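Local coordinates for receptor-like protein kinase ANXUR1 (Arabidopsis thaliana, PDB 6FIG), which is a receptor-like kinase of plant reproduction whose malectin-like ectodomain probably senses extracellular signals and passes them to a cytoplasmic serine/threonine kinase, at residues A[18-23]-A[206-211]; A[163-168]-A[368-373]. All blocks are in the same frame, centred on the assembly; numbering follows the deposited sequence. Where two conformers were deposited one is given.

Contact 1 is a single polar bond at the surface, whereas contact 2 is a buried pair of aromatic rings; their centres lie 21 Å apart. They meet through their side chains. Trp211 of contact 1 packs on Glu368 of contact 2, with Trp211 CH2 3.5 Å from Glu368 CD. Leu164 is the second meeting point: its CD1 lies 4.1 Å from Leu207 CD1 and equally far from Arg209 NH1. Along the chain the segments interleave, each contact joining parts about 180 to 200 residues apart, and both reach the same system of strands. The side chain of Lys20, about 12 Å from a bound calcium ion, is too far for ligation and belongs to neither calcium site.

Contact 1: A[18-23]-A[206-211]; sequences DKKKWE and GLTRTW. With EDO (1,2-ethanediol), chain J.
Lys20 reaches Thr208 chiefly with its ammonium group, and the course of its side chain explains how. CB and CG run out straight, with CG anti to the backbone N (chi1 -179°). CD lies over the face of the Trp22 indole, toward its rim, with Lys20 CD 3.7 Å from Trp22 CZ2, and there the chain begins to bend. CE, a looser neighbour, comes within 3.8 Å of Thr208 OG1, and a second bend delivers NZ to that hydroxyl. The hydrogen bond from Lys20 NZ to Thr208 OG1 measures 2.8 Å. The angle NZ-OG1-CB between Lys20 and Thr208 is 108°, near tetrahedral, while CE-NZ-OG1, at the Lys20 nitrogen facing Thr208, is somewhat wider at 122°. Glu157 on strand 151-161 forms a salt bridge with the same ammonium, while Arg77 NH1 also hydrogen-bonds to the threonine oxygen. In the malectin-like fold this links the residue just before strand 21-24, which runs parallel to strand 4-7, with the loop between strands 185-192 and 212-213. Further along that loop the Arg209 guanidinium is sandwiched, Trp211 CZ2 3.8 Å above one face and Leu207 CD1 over the other, and Asp203 binds its NE. At the far end of 18-23 an ethanediol, probably from the crystallisation liquor, gives a hydrogen bond from its O2 to Glu23 OE2 at 2.7 Å.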
# COMPACT_ATOMS: atom_id res chain seq x y z
N ASP A 18 -2.20 -11.46 -7.66
CA ASP A 18 -2.78 -10.13 -7.42
C ASP A 18 -1.71 -9.13 -6.97
O ASP A 18 -2.03 -8.14 -6.30
CB ASP A 18 -3.88 -10.25 -6.37
CG ASP A 18 -4.83 -9.05 -6.37
OD1 ASP A 18 -5.07 -8.46 -7.45
OD2 ASP A 18 -5.34 -8.73 -5.28
N LYS A 19 -0.46 -9.43 -7.31
CA LYS A 19 0.71 -8.57 -7.08
C LYS A 19 1.05 -8.30 -5.60
O LYS A 19 1.84 -7.40 -5.32
CB LYS A 19 0.59 -7.27 -7.88
CG LYS A 19 0.50 -7.48 -9.39
CD LYS A 19 0.75 -6.18 -10.14
CE LYS A 19 0.16 -6.19 -11.54
NZ LYS A 19 0.76 -7.24 -12.40
N LYS A 20 0.51 -9.09 -4.69
CA LYS A 20 0.86 -8.98 -3.28
C LYS A 20 2.27 -9.55 -3.10
O LYS A 20 2.55 -10.63 -3.62
CB LYS A 20 -0.11 -9.77 -2.41
CG LYS A 20 0.15 -9.69 -0.91
CD LYS A 20 -0.90 -10.48 -0.13
CE LYS A 20 -2.20 -9.71 0.02
NZ LYS A 20 -2.22 -8.79 1.18
N LYS A 21 3.13 -8.81 -2.40
CA LYS A 21 4.49 -9.25 -2.13
C LYS A 21 4.51 -10.08 -0.86
O LYS A 21 3.90 -9.71 0.14
CB LYS A 21 5.46 -8.07 -2.00
CG LYS A 21 5.73 -7.37 -3.32
CD LYS A 21 6.71 -6.21 -3.14
CE LYS A 21 6.42 -5.08 -4.12
NZ LYS A 21 5.11 -4.43 -3.88
N TRP A 22 5.21 -11.21 -0.92
CA TRP A 22 5.36 -12.10 0.23
C TRP A 22 6.84 -12.32 0.52
O TRP A 22 7.69 -12.21 -0.38
CB TRP A 22 4.72 -13.46 -0.05
CG TRP A 22 3.25 -13.46 -0.26
CD1 TRP A 22 2.59 -13.09 -1.38
CD2 TRP A 22 2.25 -13.88 0.67
NE1 TRP A 22 1.23 -13.26 -1.22
CE2 TRP A 22 1.00 -13.74 0.04
CE3 TRP A 22 2.29 -14.35 1.99
CZ2 TRP A 22 -0.21 -14.07 0.67
CZ3 TRP A 22 1.09 -14.68 2.61
CH2 TRP A 22 -0.14 -14.51 1.96
N GLU A 23 7.15 -12.60 1.78
CA GLU A 23 8.51 -12.88 2.22
C GLU A 23 8.56 -14.14 3.07
O GLU A 23 7.53 -14.60 3.57
CB GLU A 23 9.09 -11.70 3.00
CG GLU A 23 8.46 -11.44 4.36
CD GLU A 23 9.11 -10.27 5.08
OE1 GLU A 23 10.32 -10.34 5.36
OE2 GLU A 23 8.42 -9.29 5.36
N GLY A 206 -5.88 0.29 2.06
CA GLY A 206 -4.81 -0.71 1.85
C GLY A 206 -4.96 -2.04 2.58
O GLY A 206 -3.97 -2.69 2.89
N LEU A 207 -6.21 -2.48 2.84
CA LEU A 207 -6.44 -3.63 3.70
C LEU A 207 -6.47 -4.97 2.95
O LEU A 207 -6.57 -6.01 3.56
CB LEU A 207 -7.74 -3.45 4.50
CG LEU A 207 -7.75 -2.28 5.49
CD1 LEU A 207 -9.13 -2.17 6.13
CD2 LEU A 207 -6.66 -2.46 6.54
N THR A 208 -6.38 -4.91 1.62
CA THR A 208 -6.38 -6.09 0.75
C THR A 208 -7.42 -7.17 1.03
O THR A 208 -7.17 -8.36 0.81
CB THR A 208 -4.96 -6.70 0.55
OG1 THR A 208 -4.43 -7.20 1.79
CG2 THR A 208 -4.02 -5.69 -0.05
N ARG A 209 -8.60 -6.73 1.48
CA ARG A 209 -9.76 -7.61 1.61
C ARG A 209 -10.33 -7.94 0.23
O ARG A 209 -10.41 -7.08 -0.64
CB ARG A 209 -10.87 -6.94 2.41
CG ARG A 209 -10.50 -6.59 3.84
CD ARG A 209 -11.46 -5.57 4.45
NE ARG A 209 -11.41 -4.32 3.72
CZ ARG A 209 -12.05 -3.20 4.06
NH1 ARG A 209 -12.83 -3.13 5.13
NH2 ARG A 209 -11.92 -2.14 3.28
N THR A 210 -10.72 -9.19 0.06
CA THR A 210 -11.40 -9.61 -1.15
C THR A 210 -12.91 -9.51 -0.90
O THR A 210 -13.39 -9.98 0.11
CB THR A 210 -11.02 -11.04 -1.52
OG1 THR A 210 -9.60 -11.09 -1.69
CG2 THR A 210 -11.66 -11.46 -2.82
N TRP A 211 -13.63 -8.91 -1.84
CA TRP A 211 -15.10 -8.82 -1.75
C TRP A 211 -15.69 -9.72 -2.84
O TRP A 211 -15.45 -9.50 -4.02
CB TRP A 211 -15.57 -7.38 -1.91
CG TRP A 211 -14.98 -6.41 -0.94
CD1 TRP A 211 -13.69 -5.92 -0.94
CD2 TRP A 211 -15.63 -5.83 0.20
NE1 TRP A 211 -13.53 -5.04 0.11
CE2 TRP A 211 -14.70 -4.98 0.83
CE3 TRP A 211 -16.93 -5.91 0.73
CZ2 TRP A 211 -15.00 -4.25 1.96
CZ3 TRP A 211 -17.24 -5.18 1.84
CH2 TRP A 211 -16.28 -4.36 2.45
C1 EDO J . 6.55 -8.11 2.11
O1 EDO J . 6.27 -9.45 1.71
C2 EDO J . 5.74 -7.87 3.37
O2 EDO J . 5.99 -8.89 4.33

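Contact 2: A[163-168]-A[368-373]; sequences ELFDTA and EIFKMD
The backbones of 163-168 and 368-373 stay well apart, their nearest CA atoms, those of Phe165 and Phe370, being 10.2 Å from each other, and the gap is spanned by these two side chains. Both CA-CB bonds point toward the opposing segment. Each CG stands beside its own backbone N and anti to the carbonyl carbon (chi1 -56° in Phe165), which carries the two rings into the space between the two segments. There they form a T-shaped, edge-to-face pair, with centroids 4.9 Å apart and planes inclined at 82°. Phe165 supplies the edge. Its CE1 sits over the centre of the Phe370 ring, 3.6 Å above the plane; Phe165 CE1 is within 4.2 Å of all six ring carbons of Phe370, nearest to CZ at 3.6 Å. The neighbouring CZ of Phe165 follows, 3.9 Å from Phe370 CE1, so one side of the ring's edge rather than a single corner rests on the face. Leu185 packs on Phe165, and Ser187 and Arg190, from the same strand 185-192, on Phe370. Strand 363-372 runs antiparallel to strands 185-192 and 278-287, whereas 163-168 leads from strand 151-161 into strand 167-170. The rings thus join this connection to the face of the strand that bears Phe370. On that strand Glu368 is bound by Arg190 and His285, while Lys371 NZ meets Asp275. Chemically, the pair sets the slightly positive C-H rim of Phe165 against the electron-rich face of Phe370, which implies a weak electrostatic (quadrupolar) attraction added to dispersion, the former dependent on how the rings are turned.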
# COMPACT_ATOMS: atom_id res chain seq x y z
N GLU A 163 -10.00 1.30 13.53
CA GLU A 163 -11.11 0.81 14.35
C GLU A 163 -12.41 0.95 13.58
O GLU A 163 -13.13 1.93 13.72
CB GLU A 163 -11.16 1.58 15.67
CG GLU A 163 -9.95 1.33 16.54
CD GLU A 163 -9.94 -0.03 17.22
OE1 GLU A 163 -10.88 -0.85 17.08
OE2 GLU A 163 -8.94 -0.28 17.93
N LEU A 164 -12.71 -0.06 12.78
CA LEU A 164 -13.84 0.00 11.87
C LEU A 164 -15.11 -0.56 12.49
O LEU A 164 -16.13 -0.63 11.80
CB LEU A 164 -13.53 -0.74 10.58
CG LEU A 164 -12.41 -0.06 9.77
CD1 LEU A 164 -12.20 -0.87 8.49
CD2 LEU A 164 -12.71 1.38 9.46
N PHE A 165 -15.05 -0.96 13.77
CA PHE A 165 -16.18 -1.61 14.46
C PHE A 165 -16.61 -0.77 15.64
O PHE A 165 -15.80 -0.21 16.36
CB PHE A 165 -15.76 -3.00 14.95
CG PHE A 165 -15.25 -3.88 13.84
CD1 PHE A 165 -16.14 -4.42 12.92
CD2 PHE A 165 -13.90 -4.09 13.67
CE1 PHE A 165 -15.68 -5.23 11.88
CE2 PHE A 165 -13.42 -4.89 12.64
CZ PHE A 165 -14.31 -5.45 11.73
N ASP A 166 -17.91 -0.65 15.82
CA ASP A 166 -18.46 0.04 16.98
C ASP A 166 -19.67 -0.79 17.42
O ASP A 166 -19.58 -2.02 17.47
CB ASP A 166 -18.79 1.49 16.63
CG ASP A 166 -19.00 2.35 17.86
OD1 ASP A 166 -18.12 2.33 18.76
OD2 ASP A 166 -20.03 3.04 17.93
N THR A 167 -20.82 -0.17 17.68
CA THR A 167 -21.96 -0.90 18.18
C THR A 167 -22.79 -1.48 17.04
O THR A 167 -22.76 -0.99 15.91
CB THR A 167 -22.84 -0.04 19.10
OG1 THR A 167 -23.40 1.04 18.35
CG2 THR A 167 -22.05 0.51 20.24
N ALA A 168 -23.54 -2.52 17.37
CA ALA A 168 -24.47 -3.16 16.44
C ALA A 168 -25.81 -3.30 17.12
O ALA A 168 -25.87 -3.60 18.31
CB ALA A 168 -23.94 -4.53 16.04
N GLU A 368 -21.09 -7.82 4.97
CA GLU A 368 -20.05 -8.53 5.73
C GLU A 368 -20.69 -9.18 6.92
O GLU A 368 -21.61 -8.62 7.54
CB GLU A 368 -18.98 -7.57 6.16
CG GLU A 368 -18.23 -6.94 5.01
CD GLU A 368 -17.32 -5.84 5.47
OE1 GLU A 368 -17.81 -4.74 5.78
OE2 GLU A 368 -16.08 -6.08 5.63
N ILE A 369 -20.20 -10.36 7.28
CA ILE A 369 -20.66 -11.09 8.45
C ILE A 369 -19.45 -11.38 9.32
O ILE A 369 -18.49 -11.98 8.83
CB ILE A 369 -21.40 -12.37 8.08
CG1 ILE A 369 -22.60 -12.02 7.18
CG2 ILE A 369 -21.81 -13.11 9.35
CD1 ILE A 369 -23.41 -13.19 6.72
N PHE A 370 -19.50 -10.93 10.57
CA PHE A 370 -18.41 -11.15 11.55
C PHE A 370 -18.89 -11.96 12.75
O PHE A 370 -19.98 -11.72 13.27
CB PHE A 370 -17.92 -9.82 12.06
CG PHE A 370 -17.42 -8.91 10.99
CD1 PHE A 370 -16.15 -9.07 10.45
CD2 PHE A 370 -18.23 -7.89 10.51
CE1 PHE A 370 -15.71 -8.23 9.43
CE2 PHE A 370 -17.78 -7.06 9.50
CZ PHE A 370 -16.54 -7.24 8.97
N LYS A 371 -18.08 -12.92 13.18
CA LYS A 371 -18.28 -13.61 14.46
C LYS A 371 -17.63 -12.84 15.57
O LYS A 371 -16.45 -12.52 15.46
CB LYS A 371 -17.64 -14.99 14.38
CG LYS A 371 -17.82 -15.86 15.59
CD LYS A 371 -16.87 -17.05 15.54
CE LYS A 371 -17.26 -18.06 14.49
NZ LYS A 371 -16.20 -19.07 14.35
N MET A 372 -18.33 -12.59 16.66
CA MET A 372 -17.74 -11.98 17.84
C MET A 372 -17.19 -13.06 18.75
O MET A 372 -17.77 -14.15 18.87
CB MET A 372 -18.80 -11.19 18.62
CG MET A 372 -19.45 -10.10 17.81
SD MET A 372 -20.53 -9.08 18.82
CE MET A 372 -19.34 -8.22 19.86
N ASP A 373 -16.08 -12.77 19.43
CA ASP A 373 -15.53 -13.72 20.38
C ASP A 373 -16.40 -13.87 21.63
O ASP A 373 -17.06 -12.93 22.07
CB ASP A 373 -14.04 -13.45 20.73
CG ASP A 373 -13.78 -12.11 21.46
OD1 ASP A 373 -14.42 -11.07 21.18
OD2 ASP A 373 -12.81 -12.09 22.28